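Local coordinates for hypothetical protein Atu2299 (Agrobacterium tumefaciens, PDB 2HLY), which is of unknown function but belongs to a family grouped with the papain-like (clan CA) cysteine peptidases, which suggests, without proving, a related activity, at residues V52-K57 and C90-D95; L60-L65 and N132-S137; G96-F101 and K118-P123; S125-S130 and D139-S144. One frame throughout, in Å; residues are numbered along the deposited sequence.

Interaction 1 of 4, residues V52-K57 and C90-D95; sequences VKAVPK and CWVEAD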
loop_
_atom_site.group_PDB
_atom_site.type_symbol
_atom_site.label_atom_id
_atom_site.label_comp_id
_atom_site.label_asym_id
_atom_site.label_seq_id
_atom_site.Cartn_x
_atom_site.Cartn_y
_atom_site.Cartn_z
ATOM N N VAL A 52 6.604 8.446 -12.912
ATOM C CA VAL A 52 5.210 8.435 -13.315
ATOM C C VAL A 52 4.419 9.280 -12.342
ATOM O O VAL A 52 4.818 9.470 -11.198
ATOM C CB VAL A 52 4.648 6.999 -13.354
ATOM C CG1 VAL A 52 5.334 6.194 -14.465
ATOM C CG2 VAL A 52 4.833 6.311 -11.994
ATOM N N LYS A 53 3.293 9.807 -12.801
ATOM C CA LYS A 53 2.378 10.426 -11.870
ATOM C C LYS A 53 1.769 9.259 -11.110
ATOM O O LYS A 53 1.373 8.236 -11.693
ATOM C CB LYS A 53 1.329 11.282 -12.584
ATOM C CG LYS A 53 1.784 12.721 -12.828
ATOM C CD LYS A 53 2.800 12.830 -13.959
ATOM C CE LYS A 53 3.007 14.286 -14.378
ATOM N NZ LYS A 53 3.946 15.018 -13.467
ATOM N N ALA A 54 1.833 9.357 -9.798
ATOM C CA ALA A 54 1.256 8.337 -8.933
ATOM C C ALA A 54 0.488 9.108 -7.892
ATOM O O ALA A 54 1.028 10.020 -7.255
ATOM C CB ALA A 54 2.350 7.516 -8.283
ATOM N N VAL A 55 -0.778 8.753 -7.732
ATOM C CA VAL A 55 -1.686 9.519 -6.881
ATOM C C VAL A 55 -2.268 8.568 -5.837
ATOM O O VAL A 55 -2.876 7.568 -6.199
ATOM C CB VAL A 55 -2.847 10.144 -7.715
ATOM C CG1 VAL A 55 -3.773 10.975 -6.834
ATOM C CG2 VAL A 55 -2.293 11.015 -8.871
ATOM N N PRO A 56 -2.085 8.876 -4.546
ATOM C CA PRO A 56 -2.783 8.099 -3.511
ATOM C C PRO A 56 -4.241 8.509 -3.507
ATOM O O PRO A 56 -4.548 9.706 -3.640
ATOM C CB PRO A 56 -2.103 8.521 -2.210
ATOM C CG PRO A 56 -1.433 9.806 -2.514
ATOM C CD PRO A 56 -1.254 9.961 -3.985
ATOM N N LYS A 57 -5.129 7.526 -3.383
ATOM C CA LYS A 57 -6.569 7.782 -3.301
ATOM C C LYS A 57 -7.118 6.928 -2.184
ATOM O O LYS A 57 -6.481 5.961 -1.774
ATOM C CB LYS A 57 -7.242 7.427 -4.620
ATOM C CG LYS A 57 -6.844 8.373 -5.723
ATOM C CD LYS A 57 -7.789 8.261 -6.868
ATOM C CE LYS A 57 -7.520 9.327 -7.883
ATOM N NZ LYS A 57 -8.387 9.055 -9.056
ATOM N N CYS A 90 -6.846 3.119 1.554
ATOM C CA CYS A 90 -6.184 3.877 0.489
ATOM C C CYS A 90 -5.460 2.944 -0.458
ATOM O O CYS A 90 -5.022 1.857 -0.050
ATOM C CB CYS A 90 -5.146 4.832 1.075
ATOM S SG CYS A 90 -5.864 6.129 2.080
ATOM N N TRP A 91 -5.285 3.404 -1.687
ATOM C CA TRP A 91 -4.527 2.670 -2.716
ATOM C C TRP A 91 -3.776 3.694 -3.577
ATOM O O TRP A 91 -3.839 4.902 -3.314
ATOM C CB TRP A 91 -5.474 1.830 -3.567
ATOM C CG TRP A 91 -6.514 2.634 -4.263
ATOM C CD1 TRP A 91 -6.447 3.168 -5.517
ATOM C CD2 TRP A 91 -7.800 3.001 -3.738
ATOM N NE1 TRP A 91 -7.606 3.842 -5.809
ATOM C CE2 TRP A 91 -8.453 3.760 -4.732
ATOM C CE3 TRP A 91 -8.461 2.748 -2.531
ATOM C CZ2 TRP A 91 -9.742 4.277 -4.555
ATOM C CZ3 TRP A 91 -9.740 3.271 -2.346
ATOM C CH2 TRP A 91 -10.371 4.014 -3.360
ATOM N N VAL A 92 -3.070 3.222 -4.607
ATOM C CA VAL A 92 -2.357 4.123 -5.510
ATOM C C VAL A 92 -2.888 3.924 -6.920
ATOM O O VAL A 92 -3.180 2.791 -7.320
ATOM C CB VAL A 92 -0.840 3.836 -5.493
ATOM C CG1 VAL A 92 -0.111 4.749 -6.470
ATOM C CG2 VAL A 92 -0.306 4.076 -4.099
ATOM N N GLU A 93 -3.040 5.033 -7.650
ATOM C CA GLU A 93 -3.353 4.997 -9.071
ATOM C C GLU A 93 -2.173 5.628 -9.790
ATOM O O GLU A 93 -1.819 6.774 -9.520
ATOM C CB GLU A 93 -4.651 5.745 -9.335
ATOM C CG GLU A 93 -5.810 5.055 -8.625
ATOM C CD GLU A 93 -7.171 5.582 -9.007
ATOM O OE1 GLU A 93 -7.248 6.495 -9.868
ATOM O OE2 GLU A 93 -8.153 5.075 -8.420
ATOM N N ALA A 94 -1.528 4.861 -10.664
ATOM C CA ALA A 94 -0.316 5.356 -11.319
ATOM C C ALA A 94 -0.236 4.860 -12.740
ATOM O O ALA A 94 -0.193 3.656 -12.962
ATOM C CB ALA A 94 0.918 4.906 -10.548
ATOM N N ASP A 95 -0.206 5.786 -13.699
ATOM C CA ASP A 95 -0.007 5.418 -15.106
ATOM C C ASP A 95 -1.071 4.404 -15.544
ATOM O O ASP A 95 -0.798 3.518 -16.375
ATOM C CB ASP A 95 1.400 4.818 -15.280
ATOM C CG ASP A 95 2.127 5.337 -16.511
ATOM O OD1 ASP A 95 1.711 6.374 -17.070
ATOM O OD2 ASP A 95 3.132 4.706 -16.905
HETATM O O HOH W 1 -0.458 8.664 -13.450
#

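Interaction 2 of 4, residues L60-L65 and N132-S137; sequences LAAYNL and NDLGQS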
loop_
_atom_site.group_PDB
_atom_site.type_symbol
_atom_site.label_atom_id
_atom_site.label_comp_id
_atom_site.label_asym_id
_atom_site.label_seq_id
_atom_site.Cartn_x
_atom_site.Cartn_y
_atom_site.Cartn_z
ATOM N N LEU A 60 -13.789 3.559 -0.406
ATOM C CA LEU A 60 -14.256 2.179 -0.253
ATOM C C LEU A 60 -13.447 1.282 -1.193
ATOM O O LEU A 60 -13.237 1.627 -2.360
ATOM C CB LEU A 60 -15.755 2.097 -0.591
ATOM C CG LEU A 60 -16.402 0.726 -0.449
ATOM C CD1 LEU A 60 -17.857 0.863 -0.003
ATOM C CD2 LEU A 60 -16.272 -0.103 -1.743
ATOM N N ALA A 61 -12.981 0.141 -0.683
ATOM C CA ALA A 61 -12.219 -0.801 -1.519
ATOM C C ALA A 61 -12.641 -2.226 -1.201
ATOM O O ALA A 61 -12.924 -2.552 -0.043
ATOM C CB ALA A 61 -10.721 -0.641 -1.317
ATOM N N ALA A 62 -12.702 -3.059 -2.231
ATOM C CA ALA A 62 -13.056 -4.470 -2.046
ATOM C C ALA A 62 -12.251 -5.314 -3.005
ATOM O O ALA A 62 -12.015 -4.894 -4.131
ATOM C CB ALA A 62 -14.528 -4.683 -2.289
ATOM N N TYR A 63 -11.843 -6.498 -2.554
ATOM C CA TYR A 63 -11.024 -7.394 -3.362
ATOM C C TYR A 63 -11.544 -8.811 -3.246
ATOM O O TYR A 63 -11.938 -9.229 -2.153
ATOM C CB TYR A 63 -9.607 -7.434 -2.798
ATOM C CG TYR A 63 -8.855 -6.142 -2.886
ATOM C CD1 TYR A 63 -8.245 -5.774 -4.090
ATOM C CD2 TYR A 63 -8.704 -5.311 -1.761
ATOM C CE1 TYR A 63 -7.527 -4.584 -4.193
ATOM C CE2 TYR A 63 -7.984 -4.107 -1.858
ATOM C CZ TYR A 63 -7.398 -3.765 -3.077
ATOM O OH TYR A 63 -6.673 -2.598 -3.209
ATOM N N ASN A 64 -11.527 -9.558 -4.346
ATOM C CA ASN A 64 -11.686 -10.996 -4.231
ATOM C C ASN A 64 -10.284 -11.582 -4.192
ATOM O O ASN A 64 -9.548 -11.488 -5.169
ATOM C CB ASN A 64 -12.481 -11.575 -5.411
ATOM C CG ASN A 64 -12.561 -13.098 -5.355
ATOM O OD1 ASN A 64 -11.611 -13.766 -4.920
ATOM N ND2 ASN A 64 -13.691 -13.654 -5.784
ATOM N N LEU A 65 -9.906 -12.142 -3.047
ATOM C CA LEU A 65 -8.586 -12.725 -2.894
ATOM C C LEU A 65 -8.719 -14.234 -2.744
ATOM O O LEU A 65 -8.993 -14.737 -1.653
ATOM C CB LEU A 65 -7.854 -12.086 -1.710
ATOM C CG LEU A 65 -7.733 -10.547 -1.764
ATOM C CD1 LEU A 65 -7.167 -10.023 -0.449
ATOM C CD2 LEU A 65 -6.942 -10.036 -2.974
ATOM N N ASN A 132 -20.579 -6.346 -5.650
ATOM C CA ASN A 132 -21.335 -7.543 -6.023
ATOM C C ASN A 132 -20.853 -8.194 -7.322
ATOM O O ASN A 132 -21.431 -9.196 -7.774
ATOM C CB ASN A 132 -22.836 -7.225 -6.102
ATOM C CG ASN A 132 -23.416 -6.844 -4.753
ATOM O OD1 ASN A 132 -24.194 -5.895 -4.648
ATOM N ND2 ASN A 132 -23.021 -7.564 -3.711
ATOM N N ASP A 133 -19.795 -7.628 -7.908
ATOM C CA ASP A 133 -19.229 -8.089 -9.181
ATOM C C ASP A 133 -17.796 -8.613 -8.950
ATOM O O ASP A 133 -16.909 -8.401 -9.778
ATOM C CB ASP A 133 -19.239 -6.922 -10.193
ATOM C CG ASP A 133 -18.746 -7.319 -11.591
ATOM O OD1 ASP A 133 -18.950 -8.498 -11.980
ATOM O OD2 ASP A 133 -18.156 -6.448 -12.287
ATOM N N LEU A 134 -17.565 -9.281 -7.819
ATOM C CA LEU A 134 -16.215 -9.741 -7.477
ATOM C C LEU A 134 -16.138 -11.263 -7.523
ATOM O O LEU A 134 -15.778 -11.930 -6.546
ATOM C CB LEU A 134 -15.793 -9.209 -6.101
ATOM C CG LEU A 134 -15.850 -7.678 -5.960
ATOM C CD1 LEU A 134 -15.656 -7.319 -4.493
ATOM C CD2 LEU A 134 -14.831 -6.996 -6.858
ATOM N N GLY A 135 -16.480 -11.807 -8.682
ATOM C CA GLY A 135 -16.646 -13.246 -8.792
ATOM C C GLY A 135 -15.379 -14.033 -9.028
ATOM O O GLY A 135 -15.394 -15.261 -8.921
ATOM N N GLN A 136 -14.293 -13.338 -9.354
ATOM C CA GLN A 136 -13.044 -13.993 -9.733
ATOM C C GLN A 136 -11.885 -13.492 -8.878
ATOM O O GLN A 136 -11.796 -12.296 -8.588
ATOM C CB GLN A 136 -12.758 -13.728 -11.208
ATOM C CG GLN A 136 -11.567 -14.488 -11.763
ATOM C CD GLN A 136 -11.390 -14.315 -13.265
ATOM O OE1 GLN A 136 -11.606 -13.229 -13.827
ATOM N NE2 GLN A 136 -10.981 -15.396 -13.928
ATOM N N SER A 137 -10.999 -14.402 -8.477
ATOM C CA SER A 137 -9.811 -14.006 -7.718
ATOM C C SER A 137 -9.044 -12.921 -8.478
ATOM O O SER A 137 -8.799 -13.038 -9.695
ATOM C CB SER A 137 -8.905 -15.215 -7.460
ATOM O OG SER A 137 -7.772 -14.859 -6.683
#

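Interaction 3 of 4, residues G96-F101 and K118-P123; sequences GWAIDF and KMFQRP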
loop_
_atom_site.group_PDB
_atom_site.type_symbol
_atom_site.label_atom_id
_atom_site.label_comp_id
_atom_site.label_asym_id
_atom_site.label_seq_id
_atom_site.Cartn_x
_atom_site.Cartn_y
_atom_site.Cartn_z
ATOM N N GLY A 96 -2.268 4.532 -14.968
ATOM C CA GLY A 96 -3.397 3.650 -15.264
ATOM C C GLY A 96 -3.499 2.425 -14.363
ATOM O O GLY A 96 -4.566 1.800 -14.296
ATOM N N TRP A 97 -2.419 2.103 -13.652
ATOM C CA TRP A 97 -2.375 0.927 -12.780
ATOM C C TRP A 97 -2.975 1.210 -11.413
ATOM O O TRP A 97 -2.751 2.287 -10.849
ATOM C CB TRP A 97 -0.918 0.426 -12.582
ATOM C CG TRP A 97 -0.349 -0.125 -13.831
ATOM C CD1 TRP A 97 0.303 0.570 -14.820
ATOM C CD2 TRP A 97 -0.462 -1.473 -14.293
ATOM N NE1 TRP A 97 0.642 -0.288 -15.851
ATOM C CE2 TRP A 97 0.170 -1.541 -15.558
ATOM C CE3 TRP A 97 -1.015 -2.635 -13.753
ATOM C CZ2 TRP A 97 0.248 -2.736 -16.293
ATOM C CZ3 TRP A 97 -0.938 -3.820 -14.494
ATOM C CH2 TRP A 97 -0.306 -3.855 -15.744
ATOM N N ALA A 98 -3.728 0.242 -10.903
ATOM C CA ALA A 98 -4.131 0.214 -9.487
ATOM C C ALA A 98 -3.083 -0.617 -8.765
ATOM O O ALA A 98 -2.846 -1.794 -9.111
ATOM C CB ALA A 98 -5.492 -0.443 -9.338
ATOM N N ILE A 99 -2.447 -0.007 -7.768
ATOM C CA ILE A 99 -1.452 -0.698 -6.980
ATOM C C ILE A 99 -1.799 -0.547 -5.503
ATOM O O ILE A 99 -2.028 0.566 -5.021
ATOM C CB ILE A 99 -0.030 -0.159 -7.255
ATOM C CG1 ILE A 99 0.237 -0.169 -8.771
ATOM C CG2 ILE A 99 0.992 -1.047 -6.551
ATOM C CD1 ILE A 99 1.532 0.457 -9.213
ATOM N N ASP A 100 -1.852 -1.673 -4.799
ATOM C CA ASP A 100 -2.089 -1.620 -3.360
ATOM C C ASP A 100 -0.866 -2.221 -2.690
ATOM O O ASP A 100 -0.739 -3.445 -2.582
ATOM C CB ASP A 100 -3.376 -2.367 -2.981
ATOM C CG ASP A 100 -3.808 -2.083 -1.565
ATOM O OD1 ASP A 100 -2.926 -1.783 -0.723
ATOM O OD2 ASP A 100 -5.036 -2.136 -1.300
ATOM N N PHE A 101 0.045 -1.358 -2.254
ATOM C CA PHE A 101 1.281 -1.849 -1.633
ATOM C C PHE A 101 1.055 -2.513 -0.276
ATOM O O PHE A 101 1.976 -3.142 0.238
ATOM C CB PHE A 101 2.305 -0.718 -1.483
ATOM C CG PHE A 101 2.855 -0.243 -2.781
ATOM C CD1 PHE A 101 3.785 -1.012 -3.461
ATOM C CD2 PHE A 101 2.473 0.991 -3.310
ATOM C CE1 PHE A 101 4.309 -0.566 -4.688
ATOM C CE2 PHE A 101 3.002 1.438 -4.531
ATOM C CZ PHE A 101 3.934 0.665 -5.202
ATOM N N LYS A 118 0.154 -11.657 -1.234
ATOM C CA LYS A 118 0.533 -11.593 -2.644
ATOM C C LYS A 118 0.541 -10.144 -3.144
ATOM O O LYS A 118 -0.022 -9.258 -2.506
ATOM C CB LYS A 118 -0.411 -12.423 -3.536
ATOM C CG LYS A 118 -0.560 -13.898 -3.175
ATOM C CD LYS A 118 -1.425 -14.604 -4.210
ATOM C CE LYS A 118 -1.752 -16.026 -3.802
ATOM N NZ LYS A 118 -2.427 -16.755 -4.913
ATOM N N MET A 119 1.178 -9.917 -4.290
ATOM C CA MET A 119 1.153 -8.597 -4.908
ATOM C C MET A 119 -0.238 -8.229 -5.430
ATOM O O MET A 119 -0.895 -9.065 -6.044
ATOM C CB MET A 119 2.128 -8.563 -6.083
ATOM C CG MET A 119 2.014 -7.297 -6.909
ATOM S SD MET A 119 3.251 -7.070 -8.183
ATOM C CE MET A 119 2.702 -8.241 -9.415
ATOM N N PHE A 120 -0.645 -6.967 -5.228
ATOM C CA PHE A 120 -1.785 -6.419 -5.978
ATOM C C PHE A 120 -1.346 -5.259 -6.879
ATOM O O PHE A 120 -1.024 -4.173 -6.413
ATOM C CB PHE A 120 -2.951 -5.954 -5.089
ATOM C CG PHE A 120 -4.151 -5.598 -5.903
ATOM C CD1 PHE A 120 -5.070 -6.587 -6.267
ATOM C CD2 PHE A 120 -4.306 -4.299 -6.403
ATOM C CE1 PHE A 120 -6.168 -6.278 -7.090
ATOM C CE2 PHE A 120 -5.382 -3.988 -7.248
ATOM C CZ PHE A 120 -6.317 -4.984 -7.572
ATOM N N GLN A 121 -1.347 -5.525 -8.184
ATOM C CA GLN A 121 -1.008 -4.518 -9.196
ATOM C C GLN A 121 -1.788 -4.937 -10.453
ATOM O O GLN A 121 -1.469 -5.958 -11.080
ATOM C CB GLN A 121 0.503 -4.527 -9.469
ATOM C CG GLN A 121 0.893 -3.513 -10.567
ATOM C CD GLN A 121 2.356 -3.517 -10.975
ATOM O OE1 GLN A 121 2.743 -2.710 -11.817
ATOM N NE2 GLN A 121 3.167 -4.405 -10.384
ATOM N N ARG A 122 -2.821 -4.160 -10.784
ATOM C CA ARG A 122 -3.726 -4.520 -11.891
ATOM C C ARG A 122 -4.168 -3.252 -12.628
ATOM O O ARG A 122 -4.218 -2.177 -12.027
ATOM C CB ARG A 122 -4.961 -5.267 -11.372
ATOM C CG ARG A 122 -4.683 -6.567 -10.592
ATOM C CD ARG A 122 -5.934 -7.464 -10.506
ATOM N NE ARG A 122 -6.334 -7.870 -11.850
ATOM C CZ ARG A 122 -7.590 -7.927 -12.306
ATOM N NH1 ARG A 122 -8.637 -7.633 -11.523
ATOM N NH2 ARG A 122 -7.810 -8.263 -13.570
ATOM N N PRO A 123 -4.526 -3.369 -13.922
ATOM C CA PRO A 123 -4.974 -2.166 -14.627
ATOM C C PRO A 123 -6.273 -1.622 -14.021
ATOM O O PRO A 123 -7.177 -2.391 -13.712
ATOM C CB PRO A 123 -5.226 -2.657 -16.069
ATOM C CG PRO A 123 -4.428 -3.942 -16.190
ATOM C CD PRO A 123 -4.516 -4.556 -14.799
#

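Interaction 4 of 4, residues S125-S130 and D139-S144; sequences SAMAAS and DFFYRS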
loop_
_atom_site.group_PDB
_atom_site.type_symbol
_atom_site.label_atom_id
_atom_site.label_comp_id
_atom_site.label_asym_id
_atom_site.label_seq_id
_atom_site.Cartn_x
_atom_site.Cartn_y
_atom_site.Cartn_z
ATOM N N SER A 125 -8.445 -0.188 -15.617
ATOM C CA SER A 125 -9.428 -0.543 -16.644
ATOM C C SER A 125 -10.075 -1.919 -16.406
ATOM O O SER A 125 -11.107 -2.233 -16.986
ATOM C CB SER A 125 -8.762 -0.500 -18.020
ATOM O OG SER A 125 -7.628 -1.347 -18.054
ATOM N N ALA A 126 -9.451 -2.731 -15.558
ATOM C CA ALA A 126 -9.977 -4.042 -15.186
ATOM C C ALA A 126 -10.930 -4.017 -13.976
ATOM O O ALA A 126 -11.475 -5.057 -13.580
ATOM C CB ALA A 126 -8.813 -5.012 -14.926
ATOM N N MET A 127 -11.129 -2.839 -13.389
ATOM C CA MET A 127 -11.987 -2.729 -12.198
ATOM C C MET A 127 -13.393 -3.275 -12.402
ATOM O O MET A 127 -14.030 -3.040 -13.438
ATOM C CB MET A 127 -12.087 -1.280 -11.715
ATOM C CG MET A 127 -12.667 -1.186 -10.303
ATOM S SD MET A 127 -12.721 0.499 -9.716
ATOM C CE MET A 127 -14.218 1.123 -10.451
ATOM N N ALA A 128 -13.862 -3.999 -11.392
ATOM C CA ALA A 128 -15.231 -4.514 -11.352
ATOM C C ALA A 128 -16.282 -3.394 -11.221
ATOM O O ALA A 128 -15.958 -2.233 -10.992
ATOM C CB ALA A 128 -15.378 -5.515 -10.217
ATOM N N ALA A 129 -17.554 -3.764 -11.374
ATOM C CA ALA A 129 -18.624 -2.768 -11.392
ATOM C C ALA A 129 -19.102 -2.340 -10.013
ATOM O O ALA A 129 -19.699 -1.264 -9.861
ATOM C CB ALA A 129 -19.797 -3.302 -12.206
ATOM N N SER A 130 -18.876 -3.198 -9.023
ATOM C CA SER A 130 -19.438 -3.012 -7.683
ATOM C C SER A 130 -18.898 -4.099 -6.778
ATOM O O SER A 130 -18.195 -5.000 -7.222
ATOM C CB SER A 130 -20.958 -3.177 -7.738
ATOM O OG SER A 130 -21.294 -4.556 -7.892
ATOM N N ASP A 139 -10.278 -9.857 -8.687
ATOM C CA ASP A 139 -11.271 -8.793 -8.909
ATOM C C ASP A 139 -11.184 -7.736 -7.815
ATOM O O ASP A 139 -10.900 -8.034 -6.654
ATOM C CB ASP A 139 -12.689 -9.350 -8.913
ATOM C CG ASP A 139 -13.121 -9.885 -10.268
ATOM O OD1 ASP A 139 -12.518 -9.507 -11.301
ATOM O OD2 ASP A 139 -14.081 -10.687 -10.295
ATOM N N PHE A 140 -11.461 -6.488 -8.197
ATOM C CA PHE A 140 -11.412 -5.400 -7.236
ATOM C C PHE A 140 -12.404 -4.327 -7.594
ATOM O O PHE A 140 -12.780 -4.166 -8.761
ATOM C CB PHE A 140 -10.009 -4.785 -7.142
ATOM C CG PHE A 140 -9.568 -4.032 -8.393
ATOM C CD1 PHE A 140 -9.477 -2.649 -8.377
ATOM C CD2 PHE A 140 -9.217 -4.708 -9.559
ATOM C CE1 PHE A 140 -9.052 -1.937 -9.517
ATOM C CE2 PHE A 140 -8.787 -4.004 -10.697
ATOM C CZ PHE A 140 -8.718 -2.633 -10.682
ATOM N N PHE A 141 -12.848 -3.612 -6.567
ATOM C CA PHE A 141 -13.720 -2.473 -6.786
ATOM C C PHE A 141 -13.301 -1.356 -5.849
ATOM O O PHE A 141 -13.115 -1.580 -4.649
ATOM C CB PHE A 141 -15.197 -2.833 -6.571
ATOM C CG PHE A 141 -16.101 -1.641 -6.662
ATOM C CD1 PHE A 141 -16.413 -1.081 -7.902
ATOM C CD2 PHE A 141 -16.607 -1.052 -5.499
ATOM C CE1 PHE A 141 -17.226 0.063 -7.982
ATOM C CE2 PHE A 141 -17.429 0.079 -5.570
ATOM C CZ PHE A 141 -17.721 0.642 -6.802
ATOM N N TYR A 142 -13.185 -0.158 -6.409
ATOM C CA TYR A 142 -12.845 1.052 -5.657
ATOM C C TYR A 142 -13.894 2.137 -5.850
ATOM O O TYR A 142 -14.370 2.363 -6.981
ATOM C CB TYR A 142 -11.549 1.660 -6.177
ATOM C CG TYR A 142 -10.282 0.877 -6.001
ATOM C CD1 TYR A 142 -10.100 -0.016 -4.940
ATOM C CD2 TYR A 142 -9.237 1.053 -6.909
ATOM C CE1 TYR A 142 -8.878 -0.709 -4.778
ATOM C CE2 TYR A 142 -8.031 0.368 -6.763
ATOM C CZ TYR A 142 -7.865 -0.514 -5.707
ATOM O OH TYR A 142 -6.657 -1.156 -5.554
ATOM N N ARG A 143 -14.239 2.816 -4.757
ATOM C CA ARG A 143 -14.943 4.091 -4.859
ATOM C C ARG A 143 -14.153 5.138 -4.114
ATOM O O ARG A 143 -14.113 5.137 -2.871
ATOM C CB ARG A 143 -16.375 4.020 -4.336
ATOM C CG ARG A 143 -17.099 5.343 -4.532
ATOM C CD ARG A 143 -18.537 5.296 -4.090
ATOM N NE ARG A 143 -18.659 5.104 -2.649
ATOM C CZ ARG A 143 -19.266 4.058 -2.092
ATOM N NH1 ARG A 143 -19.816 3.121 -2.856
ATOM N NH2 ARG A 143 -19.334 3.952 -0.771
ATOM N N SER A 144 -13.532 6.028 -4.881
ATOM C CA SER A 144 -12.817 7.155 -4.316
ATOM C C SER A 144 -13.782 8.075 -3.570
ATOM O O SER A 144 -14.850 8.409 -4.082
ATOM C CB SER A 144 -12.092 7.949 -5.411
ATOM O OG SER A 144 -11.375 9.028 -4.824
HETATM O O HOH W 2 -11.763 -6.702 -11.317
#

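Interaction 1 of 4, residues V52-K57 and C90-D95
The Trp91 indole carries Lys57 O over one face, 3.7 Å above the plane and toward the rim, and Glu93 CG at its edge; Tyr142 stacks on the opposite face. The two segments are antiparallel neighbours in a four-stranded sheet, where 54-58 is an outermost strand. Two hydrogen-bonded pairs, Val55 with Glu93 and Lys57 with Trp91, supply four backbone bonds. Ala54, Val92 and Ala94 share the face toward the core, Ala54 on Ala43 and Leu46 of helix 31-50 and Ala94 on Leu7; alanines suit this close approach, Ala54 CB lying 3.7 Å from Ala94 CB. The other face, with Val55 and Trp91, also carries the charged pair Lys57 and Glu93. The Glu93 carboxylate is held through both oxygens: OE2 accepts a nearly straight bond (175°) from Trp91 NE1 at 2.9 Å, on its anti side, while Lys57 NZ makes a salt bridge with OE1, also 2.9 Å, from above the carboxylate plane. The lysine reaches it with a chain extended beyond CG, crossing the glutamate at about a right angle. Toward Asp95 a water donates to Lys53 O at 2.6 Å while accepting from Asp95 N at 2.9 Å.

Interaction 2 of 4, residues L60-L65 and N132-S137
Asn64 reaches from its strand to the loop with its amide nitrogen: ND2 donates to Leu134 O over 2.8 Å, almost straight at 173°. The acceptor lies in the amide plane of Asn64, whereas the donor stands above the plane of the Leu134 carbonyl. Beside this bond the chain of the loop folds over the base of the asparagine, with Gln136 O 3.3 Å from Asn64 CB, and Ser137 CA makes a CA-H...O contact with Asn64 O at 3.6 Å. Leu134 adds the apolar part, its CD1 meeting Ala62 CB at 3.6 Å; a methyl group is small enough to let the leucine lie close against the strand. Asn64 holds CG anti to its backbone N (chi1 176°), which swings the amide out to the loop. Strand 60-65 is the middle of a three-stranded antiparallel sheet, and 132-137 belongs to the connection leading into its edge strand 140-144. Farther out, Asn64 OD1 accepts from Gly67 N and Ser137 OG is bonded to Gly66 N, so the amide and the hydroxyl both pin the turn between strands 60-65 and 68-72. Val69 packs on Leu134, Leu71 on Ala62, and Asp139 OD2 holds Gln136 N.

Interaction 3 of 4, residues G96-F101 and K118-P123
Backbone hydrogen bonds join Ala98 and Arg122 in both directions, Ala98 N to Arg122 O at 2.7 Å and Arg122 N to Ala98 O at 2.9 Å; Asp100 N adds a longer bond to Phe120 O, 3.1 Å. Pro123 falls opposite Trp97 in a non-hydrogen-bonded pair, a place where a residue without an N-H costs the ladder nothing. Apolar contacts follow the two faces. Trp97 lies alongside the proline, its CZ3 3.7 Å from Pro123 CD, and its six-membered ring also meets the aliphatic part of Gln121, CE3 to CG at 3.8 Å. Gln121 suits this mixed position: its extended chain, with CG anti to the backbone N (chi1 178°), packs CG against both Trp97 and Ile99, and its end carries OE1 over a face of the indole while NE2 donates to Ile8 O. On the other face Phe120 sets CE2 4.1 Å from Ala98 CB, Arg122 CG covers one side of the phenyl ring, and Asp100 N approaches its edge. Among the polar contacts with the surroundings, the Tyr13 hydroxyl is hydrogen-bonded to both Asp100 O and Phe120 N, linking the strand ends, and Asp100 OD2 meets His89 NE2. Strand 120-123 thus closes one side of a four-stranded antiparallel sheet, and a His-Asp pair on adjacent strands is consistent with the papain-like clan, although no active site is established here.

Interaction 4 of 4, residues S125-S130 and D139-S144
Met127 is wedged into the tightly packed part of the contact. Its CA sits over a face of the Phe140 ring, 4.0 Å from the centroid in a CH-pi contact, and CB touches Phe140 CZ. Phe140 has CG between its backbone N and carbonyl carbon (chi1 68°), which lays the ring beneath the methionine. The sulfur is a soft, polarisable partner for aromatic surroundings: SD stands obliquely to the rings of Phe140, Phe141 and Tyr142, with Met-aromatic contacts to the first two, and takes a weak hydrogen bond from Tyr142 N at 3.4 Å. A bend at chi3 of Met127 (82°) carries its CE to Phe141 CD1. Ser130 CA covers one face of Phe141, 3.7 Å from its centroid, while Ala128 O comes to the ring edge 3.3 Å from CD1. Strand 140-144 is an outermost strand of a three-stranded antiparallel sheet; Phe141 pairs with strand 60-65, and the loop 125-130 lies along the other edge of 140-144, where Ala128 N donates to Phe140 O at 2.8 Å. Ala128, with a mere methyl group, can turn it toward that carbonyl without blocking the bond. Toward solvent the contact thins out: Ala129 turns its methyl group away and touches the Phe141 ring through its carbonyl O, and Ala126 CB comes no nearer than 4.3 Å to Phe140 CE2. Here a water mediates instead, accepting from Phe140 N at 3.1 Å and lying close to Ala126 O and Asp139 OD1.

How the interactions relate
Interactions 1 and 3 belong to one sheet, their centres about 10 Å apart, and Val92 N to Ile99 O at 2.9 Å links the inner strands. Interactions 2 and 4 build on the second sheet, centres about 8 Å apart, tied by Asn64 N to Asp139 O at 2.8 Å. Aromatic residues join the sheets: Trp91 of interaction 1 approaches Tyr142 of interaction 4, NE1 to CD2 3.4 Å, and Phe120 of interaction 3 meets Tyr63 and Phe140 edge-to-face. The Tyr63 hydroxyl is 2.8 Å from Tyr142 OH and makes a weak bond with Asp100 OD2, so the tyrosine hydroxyls of interactions 2 and 4 link them to Asp100, which is hydrogen-bonded to His89. No ligand marks a site.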